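Intracellular serine protease (Bacillus licheniformis, PDB 4ZOQ) probably cleaves peptide bonds as a subtilisin-like serine endopeptidase of the S8 family, acting in lanthipeptide maturation as the class II lanthipeptide protease LicP. Local coordinates at residues 225-233 with 241-249; 152-163 with 190-199. One frame throughout, in Å; residues are numbered along the deposited sequence.

Interaction 1 (225-233 with 241-249); sequences APGGYLGET and RVTDLVLTT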
loop_
_atom_site.group_PDB
_atom_site.type_symbol
_atom_site.label_atom_id
_atom_site.label_comp_id
_atom_site.label_asym_id
_atom_site.label_seq_id
_atom_site.Cartn_x
_atom_site.Cartn_y
_atom_site.Cartn_z
ATOM N N ALA B 225 11.421 -5.824 -1.590
ATOM C CA ALA B 225 12.065 -5.011 -0.558
ATOM C C ALA B 225 12.218 -5.846 0.723
ATOM O O ALA B 225 11.508 -6.841 0.909
ATOM C CB ALA B 225 11.282 -3.725 -0.299
ATOM N N PRO B 226 13.182 -5.473 1.583
ATOM C CA PRO B 226 13.395 -6.311 2.774
ATOM C C PRO B 226 12.262 -6.255 3.818
ATOM O O PRO B 226 12.173 -5.334 4.629
ATOM C CB PRO B 226 14.708 -5.753 3.354
ATOM C CG PRO B 226 14.877 -4.392 2.763
ATOM C CD PRO B 226 14.249 -4.466 1.408
ATOM N N GLY B 227 11.395 -7.256 3.771
ATOM C CA GLY B 227 10.315 -7.397 4.729
ATOM C C GLY B 227 10.538 -8.517 5.752
ATOM O O GLY B 227 9.658 -8.776 6.565
ATOM N N GLY B 228 11.644 -9.263 5.648
ATOM C CA GLY B 228 12.024 -10.163 6.717
ATOM C C GLY B 228 11.134 -11.370 6.896
ATOM O O GLY B 228 10.195 -11.595 6.124
ATOM N N TYR B 229 11.490 -12.207 7.866
ATOM C CA TYR B 229 10.597 -13.279 8.277
ATOM C C TYR B 229 11.012 -13.757 9.663
ATOM O O TYR B 229 11.928 -13.208 10.279
ATOM C CB TYR B 229 10.557 -14.425 7.264
ATOM C CG TYR B 229 9.472 -15.462 7.557
ATOM C CD1 TYR B 229 8.158 -15.078 7.848
ATOM C CD2 TYR B 229 9.745 -16.826 7.465
ATOM C CE1 TYR B 229 7.152 -16.037 8.081
ATOM C CE2 TYR B 229 8.760 -17.775 7.665
ATOM C CZ TYR B 229 7.466 -17.380 7.987
ATOM O OH TYR B 229 6.514 -18.356 8.196
ATOM N N LEU B 230 10.319 -14.771 10.155
ATOM C CA LEU B 230 10.586 -15.311 11.470
ATOM C C LEU B 230 11.935 -16.033 11.465
ATOM O O LEU B 230 12.622 -16.075 12.489
ATOM C CB LEU B 230 9.465 -16.275 11.870
ATOM C CG LEU B 230 8.076 -15.669 12.083
ATOM C CD1 LEU B 230 7.002 -16.738 11.960
ATOM C CD2 LEU B 230 8.018 -14.992 13.450
ATOM N N GLY B 231 12.351 -16.530 10.298
ATOM C CA GLY B 231 13.641 -17.191 10.163
ATOM C C GLY B 231 13.815 -17.622 8.734
ATOM O O GLY B 231 12.819 -17.738 8.034
ATOM N N GLU B 232 15.042 -17.932 8.306
ATOM C CA GLU B 232 15.258 -18.336 6.908
ATOM C C GLU B 232 14.618 -19.664 6.613
ATOM O O GLU B 232 14.158 -19.914 5.495
ATOM C CB GLU B 232 16.745 -18.472 6.592
ATOM C CG GLU B 232 17.473 -17.205 6.296
ATOM C CD GLU B 232 17.246 -16.687 4.896
ATOM O OE1 GLU B 232 16.979 -17.489 3.962
ATOM O OE2 GLU B 232 17.423 -15.467 4.723
ATOM N N THR B 233 14.668 -20.544 7.605
ATOM C CA THR B 233 14.126 -21.903 7.514
ATOM C C THR B 233 13.112 -22.246 8.625
ATOM O O THR B 233 12.805 -23.419 8.850
ATOM C CB THR B 233 15.290 -22.954 7.492
ATOM O OG1 THR B 233 16.106 -22.782 8.657
ATOM C CG2 THR B 233 16.171 -22.753 6.241
ATOM N N ARG B 241 14.626 -16.555 14.163
ATOM C CA ARG B 241 15.847 -15.760 14.269
ATOM C C ARG B 241 15.367 -14.339 14.244
ATOM O O ARG B 241 14.856 -13.851 13.231
ATOM C CB ARG B 241 16.815 -16.116 13.139
ATOM C CG ARG B 241 16.924 -17.631 13.132
ATOM C CD ARG B 241 17.348 -18.312 11.854
ATOM N NE ARG B 241 16.941 -19.711 11.977
ATOM C CZ ARG B 241 16.574 -20.492 10.969
ATOM N NH1 ARG B 241 16.630 -20.039 9.731
ATOM N NH2 ARG B 241 16.190 -21.738 11.195
ATOM N N VAL B 242 15.551 -13.666 15.370
ATOM C CA VAL B 242 14.916 -12.378 15.577
ATOM C C VAL B 242 15.576 -11.321 14.731
ATOM O O VAL B 242 14.992 -10.251 14.486
ATOM C CB VAL B 242 14.979 -11.980 17.052
ATOM C CG1 VAL B 242 14.084 -12.930 17.875
ATOM C CG2 VAL B 242 16.410 -12.046 17.544
ATOM N N THR B 243 16.785 -11.645 14.266
ATOM C CA THR B 243 17.527 -10.769 13.376
ATOM C C THR B 243 17.025 -10.834 11.942
ATOM O O THR B 243 17.428 -10.018 11.112
ATOM C CB THR B 243 19.052 -11.145 13.359
ATOM O OG1 THR B 243 19.217 -12.514 12.934
ATOM C CG2 THR B 243 19.681 -10.949 14.742
ATOM N N ASP B 244 16.136 -11.783 11.657
ATOM C CA ASP B 244 15.513 -11.887 10.340
ATOM C C ASP B 244 14.226 -11.108 10.255
ATOM O O ASP B 244 13.707 -10.917 9.157
ATOM C CB ASP B 244 15.266 -13.354 9.954
ATOM C CG ASP B 244 16.515 -14.029 9.364
ATOM O OD1 ASP B 244 17.494 -13.313 9.092
ATOM O OD2 ASP B 244 16.535 -15.274 9.184
ATOM N N LEU B 245 13.728 -10.650 11.405
ATOM C CA LEU B 245 12.527 -9.801 11.488
ATOM C C LEU B 245 12.875 -8.321 11.314
ATOM O O LEU B 245 14.048 -7.943 11.405
ATOM C CB LEU B 245 11.826 -10.033 12.828
ATOM C CG LEU B 245 11.141 -11.393 13.057
ATOM C CD1 LEU B 245 10.795 -11.660 14.547
ATOM C CD2 LEU B 245 9.848 -11.438 12.199
ATOM N N VAL B 246 11.866 -7.478 11.097
ATOM C CA VAL B 246 12.128 -6.063 10.888
ATOM C C VAL B 246 11.397 -5.227 11.927
ATOM O O VAL B 246 10.288 -5.578 12.350
ATOM C CB VAL B 246 11.743 -5.603 9.440
ATOM C CG1 VAL B 246 12.602 -6.346 8.426
ATOM C CG2 VAL B 246 10.240 -5.780 9.127
ATOM N N LEU B 247 12.021 -4.136 12.368
ATOM C CA LEU B 247 11.351 -3.261 13.322
ATOM C C LEU B 247 10.273 -2.427 12.618
ATOM O O LEU B 247 10.445 -1.994 11.481
ATOM C CB LEU B 247 12.351 -2.349 14.046
ATOM C CG LEU B 247 11.858 -1.807 15.399
ATOM C CD1 LEU B 247 11.682 -2.959 16.366
ATOM C CD2 LEU B 247 12.789 -0.768 15.994
ATOM N N THR B 248 9.174 -2.196 13.323
ATOM C CA THR B 248 8.080 -1.344 12.858
ATOM C C THR B 248 7.703 -0.315 13.925
ATOM O O THR B 248 7.827 -0.554 15.144
ATOM C CB THR B 248 6.817 -2.178 12.549
ATOM O OG1 THR B 248 6.383 -2.867 13.744
ATOM C CG2 THR B 248 7.094 -3.199 11.483
ATOM N N THR B 249 7.193 0.816 13.476
ATOM C CA THR B 249 6.527 1.719 14.398
ATOM C C THR B 249 5.165 1.116 14.674
ATOM O O THR B 249 4.461 0.666 13.768
ATOM C CB THR B 249 6.408 3.142 13.854
ATOM O OG1 THR B 249 5.943 3.082 12.505
ATOM C CG2 THR B 249 7.759 3.837 13.853
HETATM O O HOH W 1 18.476 -13.592 6.225
#
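The loop that leaves edge strand 221-226 of the central subtilase sheet, carries helix 234-237 and returns to strand 246-249 is closed at its base where Tyr229 and Leu230 meet Arg241 and Asp244. Two backbone bonds tie it: Tyr229 N to Asp244 O (2.9 Å) and Arg241 N to Leu230 O (2.7 Å). A bond from Asp244 N to Arg241 O curls 241-244 into a turn. Gly228, with phi 70°, passes so close to this turn that a beta carbon would collide with Asp244 O. Further out, the extended Arg241 chain carries its guanidinium to Thr233, where NH1 donates to OG1 (3.0 Å) in the guanidinium plane. Asp237 joins them, salt-bridged to Arg241 NH2 and hydrogen-bonded to Thr233 OG1. Replacing Arg241 by an alanine removes the guanidinium and would probably leave the Asp237 carboxylate without this salt-bridge partner and Thr233 OG1 without its NH1 donor. In the subtilase fold, strand 246-249 pairs antiparallel with 269-272, which leads into the helix beginning near Ser276, a predicted charge-relay residue. Asp244 points toward 225-233, its OD2 3.2 Å from Glu232 N. Its carboxylate stands almost at right angles to that of Glu232 (planes 79° apart), with OD2 4.6 Å from Glu232 OE2. One water, donating to both Glu232 OE2 (2.6 Å) and Asp244 OD1, probably eases the like charges; Ser208 OG is a second partner of OE2. Leu245 lays CD2 against Tyr229 O, and the same methyl meets Leu230 CD2 at 4.2 Å. Val246 sets CG1 4.0 Å from Pro226 O, and Trp24 and Phe25 of helix 24-30 pack on both Val246 and Pro226.

Interaction 2 (152-163 with 190-199); sequences MKAYQRAANYAA and VHLPSALKHV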
loop_
_atom_site.group_PDB
_atom_site.type_symbol
_atom_site.label_atom_id
_atom_site.label_comp_id
_atom_site.label_asym_id
_atom_site.label_seq_id
_atom_site.Cartn_x
_atom_site.Cartn_y
_atom_site.Cartn_z
ATOM N N MET B 152 -13.004 -6.419 -10.718
ATOM C CA MET B 152 -11.687 -6.182 -11.280
ATOM C C MET B 152 -11.724 -5.051 -12.282
ATOM O O MET B 152 -10.797 -4.238 -12.361
ATOM C CB MET B 152 -11.125 -7.457 -11.917
ATOM C CG MET B 152 -9.744 -7.283 -12.550
ATOM S SD MET B 152 -8.890 -8.873 -12.735
ATOM C CE MET B 152 -7.357 -8.395 -13.548
ATOM N N LYS B 153 -12.800 -5.017 -13.060
ATOM C CA LYS B 153 -13.006 -3.991 -14.075
ATOM C C LYS B 153 -13.083 -2.614 -13.428
ATOM O O LYS B 153 -12.515 -1.628 -13.927
ATOM C CB LYS B 153 -14.290 -4.287 -14.848
ATOM C CG LYS B 153 -14.655 -3.295 -15.930
ATOM C CD LYS B 153 -15.892 -3.778 -16.651
ATOM C CE LYS B 153 -16.233 -2.927 -17.857
ATOM N NZ LYS B 153 -17.524 -3.412 -18.425
ATOM N N ALA B 154 -13.795 -2.557 -12.308
ATOM C CA ALA B 154 -13.934 -1.329 -11.542
ATOM C C ALA B 154 -12.588 -0.905 -11.007
ATOM O O ALA B 154 -12.191 0.267 -11.064
ATOM C CB ALA B 154 -14.918 -1.535 -10.376
ATOM N N TYR B 155 -11.875 -1.910 -10.509
ATOM C CA TYR B 155 -10.650 -1.692 -9.776
ATOM C C TYR B 155 -9.597 -1.191 -10.765
ATOM O O TYR B 155 -8.763 -0.329 -10.446
ATOM C CB TYR B 155 -10.196 -2.994 -9.158
ATOM C CG TYR B 155 -9.665 -2.846 -7.801
ATOM C CD1 TYR B 155 -9.943 -3.802 -6.834
ATOM C CD2 TYR B 155 -9.009 -1.682 -7.431
ATOM C CE1 TYR B 155 -9.470 -3.662 -5.558
ATOM C CE2 TYR B 155 -8.540 -1.524 -6.162
ATOM C CZ TYR B 155 -8.779 -2.523 -5.228
ATOM O OH TYR B 155 -8.343 -2.413 -3.931
ATOM N N GLN B 156 -9.695 -1.703 -11.988
ATOM C CA GLN B 156 -8.789 -1.326 -13.056
ATOM C C GLN B 156 -9.016 0.132 -13.470
ATOM O O GLN B 156 -8.076 0.832 -13.861
ATOM C CB GLN B 156 -8.961 -2.285 -14.247
ATOM C CG GLN B 156 -7.941 -2.129 -15.341
ATOM C CD GLN B 156 -6.498 -2.331 -14.845
ATOM O OE1 GLN B 156 -6.078 -3.451 -14.520
ATOM N NE2 GLN B 156 -5.740 -1.242 -14.792
ATOM N N ARG B 157 -10.247 0.612 -13.338
ATOM C CA ARG B 157 -10.529 1.987 -13.721
ATOM C C ARG B 157 -9.908 2.934 -12.723
ATOM O O ARG B 157 -9.343 3.951 -13.104
ATOM C CB ARG B 157 -12.035 2.230 -13.786
ATOM C CG ARG B 157 -12.743 1.637 -14.972
ATOM C CD ARG B 157 -14.218 2.026 -14.935
ATOM N NE ARG B 157 -14.975 1.412 -16.017
ATOM C CZ ARG B 157 -16.273 1.612 -16.237
ATOM N NH1 ARG B 157 -16.979 2.388 -15.425
ATOM N NH2 ARG B 157 -16.867 1.020 -17.266
ATOM N N ALA B 158 -9.941 2.555 -11.451
ATOM C CA ALA B 158 -9.272 3.320 -10.408
ATOM C C ALA B 158 -7.776 3.416 -10.688
ATOM O O ALA B 158 -7.173 4.501 -10.595
ATOM C CB ALA B 158 -9.521 2.687 -9.046
ATOM N N ALA B 159 -7.190 2.294 -11.082
ATOM C CA ALA B 159 -5.768 2.258 -11.368
ATOM C C ALA B 159 -5.444 3.103 -12.587
ATOM O O ALA B 159 -4.420 3.812 -12.625
ATOM C CB ALA B 159 -5.297 0.815 -11.565
ATOM N N ASN B 160 -6.323 3.036 -13.583
ATOM C CA ASN B 160 -6.172 3.867 -14.770
ATOM C C ASN B 160 -6.214 5.362 -14.408
ATOM O O ASN B 160 -5.446 6.185 -14.927
ATOM C CB ASN B 160 -7.284 3.527 -15.772
ATOM C CG ASN B 160 -7.110 2.123 -16.417
ATOM O OD1 ASN B 160 -6.142 1.395 -16.151
ATOM N ND2 ASN B 160 -8.049 1.758 -17.266
ATOM N N TYR B 161 -7.089 5.707 -13.479
ATOM C CA TYR B 161 -7.247 7.102 -13.093
ATOM C C TYR B 161 -5.987 7.658 -12.413
ATOM O O TYR B 161 -5.543 8.762 -12.729
ATOM C CB TYR B 161 -8.465 7.250 -12.192
ATOM C CG TYR B 161 -8.821 8.662 -11.857
ATOM C CD1 TYR B 161 -9.343 9.521 -12.823
ATOM C CD2 TYR B 161 -8.674 9.135 -10.559
ATOM C CE1 TYR B 161 -9.697 10.836 -12.495
ATOM C CE2 TYR B 161 -9.017 10.419 -10.221
ATOM C CZ TYR B 161 -9.528 11.274 -11.182
ATOM O OH TYR B 161 -9.860 12.553 -10.793
ATOM N N ALA B 162 -5.379 6.870 -11.531
ATOM C CA ALA B 162 -4.127 7.280 -10.885
ATOM C C ALA B 162 -3.003 7.450 -11.914
ATOM O O ALA B 162 -2.266 8.443 -11.880
ATOM C CB ALA B 162 -3.725 6.272 -9.830
ATOM N N ALA B 163 -2.904 6.486 -12.828
ATOM C CA ALA B 163 -1.879 6.479 -13.877
ATOM C C ALA B 163 -2.033 7.681 -14.799
ATOM O O ALA B 163 -1.047 8.299 -15.238
ATOM C CB ALA B 163 -1.965 5.197 -14.684
ATOM N N VAL B 190 -7.412 -14.022 -8.403
ATOM C CA VAL B 190 -6.462 -12.968 -8.689
ATOM C C VAL B 190 -6.303 -12.168 -7.393
ATOM O O VAL B 190 -7.228 -12.115 -6.575
ATOM C CB VAL B 190 -6.957 -12.126 -9.874
ATOM C CG1 VAL B 190 -8.127 -11.228 -9.470
ATOM C CG2 VAL B 190 -5.845 -11.356 -10.488
ATOM N N HIS B 191 -5.112 -11.642 -7.140
ATOM C CA HIS B 191 -4.882 -10.844 -5.934
ATOM C C HIS B 191 -5.003 -9.379 -6.343
ATOM O O HIS B 191 -4.233 -8.916 -7.183
ATOM C CB HIS B 191 -3.500 -11.152 -5.311
ATOM C CG HIS B 191 -3.248 -10.490 -3.984
ATOM N ND1 HIS B 191 -2.309 -9.490 -3.817
ATOM C CD2 HIS B 191 -3.788 -10.704 -2.759
ATOM C CE1 HIS B 191 -2.283 -9.118 -2.549
ATOM N NE2 HIS B 191 -3.179 -9.832 -1.889
ATOM N N LEU B 192 -5.947 -8.654 -5.746
ATOM C CA LEU B 192 -6.258 -7.272 -6.143
ATOM C C LEU B 192 -6.007 -6.322 -4.970
ATOM O O LEU B 192 -6.398 -6.627 -3.839
ATOM C CB LEU B 192 -7.708 -7.197 -6.586
ATOM C CG LEU B 192 -8.093 -8.069 -7.782
ATOM C CD1 LEU B 192 -9.569 -8.089 -7.918
ATOM C CD2 LEU B 192 -7.515 -7.465 -9.022
ATOM N N PRO B 193 -5.403 -5.140 -5.230
ATOM C CA PRO B 193 -5.131 -4.541 -6.545
ATOM C C PRO B 193 -3.785 -4.885 -7.170
ATOM O O PRO B 193 -3.470 -4.361 -8.239
ATOM C CB PRO B 193 -5.159 -3.042 -6.236
ATOM C CG PRO B 193 -4.573 -2.951 -4.819
ATOM C CD PRO B 193 -5.057 -4.222 -4.119
ATOM N N SER B 194 -3.011 -5.753 -6.531
ATOM C CA SER B 194 -1.626 -6.007 -6.954
ATOM C C SER B 194 -1.525 -6.552 -8.379
ATOM O O SER B 194 -0.522 -6.332 -9.062
ATOM C CB SER B 194 -0.929 -6.955 -5.964
ATOM O OG SER B 194 -1.410 -8.272 -6.095
ATOM N N ALA B 195 -2.550 -7.274 -8.828
ATOM C CA ALA B 195 -2.520 -7.855 -10.168
ATOM C C ALA B 195 -2.829 -6.848 -11.281
ATOM O O ALA B 195 -2.571 -7.124 -12.444
ATOM C CB ALA B 195 -3.487 -8.998 -10.249
ATOM N N LEU B 196 -3.393 -5.697 -10.920
ATOM C CA LEU B 196 -3.865 -4.710 -11.894
ATOM C C LEU B 196 -2.772 -4.024 -12.689
ATOM O O LEU B 196 -1.689 -3.762 -12.179
ATOM C CB LEU B 196 -4.684 -3.619 -11.192
ATOM C CG LEU B 196 -5.949 -3.975 -10.418
ATOM C CD1 LEU B 196 -6.402 -2.743 -9.625
ATOM C CD2 LEU B 196 -7.045 -4.452 -11.368
ATOM N N LYS B 197 -3.089 -3.663 -13.919
ATOM C CA LYS B 197 -2.200 -2.824 -14.684
ATOM C C LYS B 197 -2.101 -1.435 -14.009
ATOM O O LYS B 197 -3.066 -0.967 -13.376
ATOM C CB LYS B 197 -2.703 -2.719 -16.118
ATOM C CG LYS B 197 -1.680 -2.221 -17.105
ATOM C CD LYS B 197 -2.314 -2.074 -18.494
ATOM C CE LYS B 197 -1.263 -1.936 -19.579
ATOM N NZ LYS B 197 -0.571 -0.640 -19.454
ATOM N N HIS B 198 -0.907 -0.836 -14.092
ATOM C CA HIS B 198 -0.560 0.442 -13.457
ATOM C C HIS B 198 -0.461 0.342 -11.910
ATOM O O HIS B 198 -0.280 1.335 -11.213
ATOM C CB HIS B 198 -1.547 1.532 -13.857
ATOM C CG HIS B 198 -1.730 1.664 -15.334
ATOM N ND1 HIS B 198 -0.710 2.041 -16.183
ATOM C CD2 HIS B 198 -2.824 1.487 -16.114
ATOM C CE1 HIS B 198 -1.162 2.071 -17.424
ATOM N NE2 HIS B 198 -2.443 1.746 -17.410
ATOM N N VAL B 199 -0.589 -0.857 -11.367
ATOM C CA VAL B 199 -0.282 -1.066 -9.966
ATOM C C VAL B 199 1.050 -1.849 -9.853
ATOM O O VAL B 199 1.238 -2.872 -10.517
ATOM C CB VAL B 199 -1.408 -1.820 -9.246
ATOM C CG1 VAL B 199 -0.979 -2.183 -7.850
ATOM C CG2 VAL B 199 -2.720 -0.999 -9.254
#
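Gln156 turns CG away from its backbone N (chi1 -171°), and a bend at chi2 (58°) then swings its amide from segment 152-163 of helix 146-164 onto Lys197. In this subtilase domain the helix belongs to the beta-alpha-beta crossover between parallel strands 133-136 and 168-172; segment 190-199 passes beside it before the chain enters strand 200-205. The Gln156 amide grips the Lys197 backbone at two points: Lys197 N donates to OE1 (3.1 Å) in the carbonyl plane, on a lone pair, and NE2 donates to Lys197 O (3.0 Å) from above that carbonyl's plane. NE2 also donates a hydrogen bond to Asn160 OD1, and the three bonds together fix the amide's rotation. Leu196, which ends a type I turn and starts a type II turn, pushes CD1 to 3.6 Å from Tyr155 CD2 and lays CD2 by Met152 CG. Pro193, after a cis peptide bond, puts CB over the face of the Tyr155 ring in a CH-pi contact (4.1 Å to the centroid); the buried Tyr155 OH has no hydrogen-bond partner in the model. Met152 SD extends to Val190 CG1, 4.1 Å away. On the helix's outer side Arg157 bonds to carbonyls of Leu35 and Ile61 of the other chain of the assembly, probably the cleaved prodomain. The His198 ring is sandwiched between Lys197 CG and Ala163 CB (3.9 Å from the ring centroid), with Asn160 OD1 at its edge, 3.3 Å from CD2.

Interactions 1 and 2 lie on opposite sides of the chain's centre, interaction 2 closing along the sequence before interaction 1 opens, their own centres 29 Å apart and nearest atoms about 13 Å apart, without touching. The central sheet joins them: 190-199 runs into strand 200-205, which pairs in parallel with strand 221-226, where Ala225 shares backbone bonds with Gly203 and Asn205. Both approach the predicted charge-relay triad. Gly227 of interaction 1 is about 8 Å from the Ser276 side chain, and the Val246 side chain about 12 Å from that of His86; in interaction 2 the Pro193 side chain is about 11 Å from those of His86 and Ser276.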